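Local coordinates for protein glutathione transferase lambda1 (Populus trichocarpa, PDB 4PQH) that binds glutathione, also in covalent linkage, and probably conjugates it to electrophilic compounds in plant detoxification, at residues 163-166 and 170-173. Sequence-based numbering, arbitrary orientation.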
loop_
_atom_site.group_PDB
_atom_site.type_symbol
_atom_site.label_atom_id
_atom_site.label_comp_id
_atom_site.label_asym_id
_atom_site.label_seq_id
_atom_site.Cartn_x
_atom_site.Cartn_y
_atom_site.Cartn_z
ATOM N N PHE A 163 11.305 -5.777 -10.587
ATOM C CA PHE A 163 10.343 -4.816 -10.041
ATOM C C PHE A 163 10.224 -3.600 -10.942
ATOM O O PHE A 163 10.905 -3.508 -11.952
ATOM C CB PHE A 163 10.763 -4.444 -8.618
ATOM C CG PHE A 163 10.706 -5.605 -7.670
ATOM C CD1 PHE A 163 9.492 -6.155 -7.295
ATOM C CD2 PHE A 163 11.863 -6.173 -7.177
ATOM C CE1 PHE A 163 9.450 -7.233 -6.423
ATOM C CE2 PHE A 163 11.813 -7.240 -6.306
ATOM C CZ PHE A 163 10.614 -7.776 -5.938
ATOM N N PHE A 164 9.314 -2.685 -10.617
ATOM C CA PHE A 164 9.055 -1.558 -11.511
ATOM C C PHE A 164 10.280 -0.716 -11.846
ATOM O O PHE A 164 10.454 -0.306 -12.993
ATOM C CB PHE A 164 7.942 -0.653 -10.973
ATOM C CG PHE A 164 6.563 -1.236 -11.107
ATOM C CD1 PHE A 164 5.962 -1.344 -12.350
ATOM C CD2 PHE A 164 5.876 -1.669 -9.989
ATOM C CE1 PHE A 164 4.686 -1.879 -12.473
ATOM C CE2 PHE A 164 4.595 -2.194 -10.101
ATOM C CZ PHE A 164 4.005 -2.302 -11.348
ATOM N N LEU A 165 11.134 -0.476 -10.853
ATOM C CA LEU A 165 12.356 0.291 -11.083
ATOM C C LEU A 165 13.573 -0.621 -11.113
ATOM O O LEU A 165 14.680 -0.198 -10.806
ATOM C CB LEU A 165 12.524 1.362 -10.008
ATOM C CG LEU A 165 11.283 2.231 -9.793
ATOM C CD1 LEU A 165 11.609 3.260 -8.733
ATOM C CD2 LEU A 165 10.819 2.888 -11.093
ATOM N N GLY A 166 13.367 -1.871 -11.506
ATOM C CA GLY A 166 14.426 -2.867 -11.470
ATOM C C GLY A 166 14.491 -3.467 -10.077
ATOM O O GLY A 166 13.870 -4.491 -9.787
ATOM N N LEU A 170 9.363 1.680 -3.465
ATOM C CA LEU A 170 8.048 2.169 -3.080
ATOM C C LEU A 170 7.011 1.992 -4.164
ATOM O O LEU A 170 5.821 1.929 -3.859
ATOM C CB LEU A 170 8.117 3.647 -2.719
ATOM C CG LEU A 170 8.956 4.002 -1.499
ATOM C CD1 LEU A 170 9.028 5.506 -1.362
ATOM C CD2 LEU A 170 8.398 3.348 -0.232
ATOM N N VAL A 171 7.430 1.944 -5.426
ATOM C CA VAL A 171 6.455 1.784 -6.504
ATOM C C VAL A 171 5.786 0.412 -6.422
ATOM O O VAL A 171 4.569 0.282 -6.594
ATOM C CB VAL A 171 7.072 1.980 -7.913
ATOM C CG1 VAL A 171 5.984 1.880 -8.985
ATOM C CG2 VAL A 171 7.784 3.316 -8.016
ATOM N N ASP A 172 6.578 -0.618 -6.151
ATOM C CA ASP A 172 6.021 -1.958 -6.003
ATOM C C ASP A 172 5.075 -2.004 -4.807
ATOM O O ASP A 172 3.984 -2.572 -4.878
ATOM C CB ASP A 172 7.148 -2.979 -5.852
ATOM C CG ASP A 172 8.185 -2.814 -6.915
ATOM O OD1 ASP A 172 7.882 -3.108 -8.087
ATOM O OD2 ASP A 172 9.282 -2.323 -6.578
ATOM N N ILE A 173 5.495 -1.380 -3.718
ATOM C CA ILE A 173 4.679 -1.296 -2.517
ATOM C C ILE A 173 3.333 -0.581 -2.767
ATOM O O ILE A 173 2.288 -0.995 -2.259
ATOM C CB ILE A 173 5.462 -0.611 -1.400
ATOM C CG1 ILE A 173 6.655 -1.492 -1.009
ATOM C CG2 ILE A 173 4.576 -0.350 -0.200
ATOM C CD1 ILE A 173 7.616 -0.831 -0.033
HETATM O O HOH W 1 10.832 -0.852 -8.114
#
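Asp172, in the first turn of helix 170-190, reaches back to the type I turn Phe163-Gly166 and grips its backbone. OD1 accepts the N-H of Phe164 through its syn lone pair, with Phe164 N to Asp172 OD1 2.9 Å and a nearly straight N-H...O angle of 174°; it also takes Trp204 NE1. Asp172 OD2 accepts a hydrogen bond from a water whose oxygen lies 2.6 Å away and in turn accepts Leu165 N at 2.8 Å, so the carboxylate holds two successive amides of the turn, one directly and one by relay. With CG beside the backbone N (chi1 -50°), the Asp172 carboxylate is turned back over the start of the helix. The Phe164 and Asp172 side chains run past one another in opposite senses, ring and carboxylate planes 16° apart, while Phe163 CB lies 3.2 Å from Asp172 OD1. Val171 completes the apolar side: CG1 meets Phe164 CD2 at 3.7 Å, and CG2, the branch anti to the carbonyl carbon, meets Leu165 CD1 at 3.9 Å. Trp204 and helix 113-137 pack round this buried patch. Ser169, whose OG accepts Val171 N and whose N donates to Asp172 OD2, forms with Asp172 the Ser-Xaa-Xaa-Asp N-capping box, with Phe168 against Ile173 as hydrophobic staple, a hallmark of the all-helical C-terminal domain of glutathione transferases.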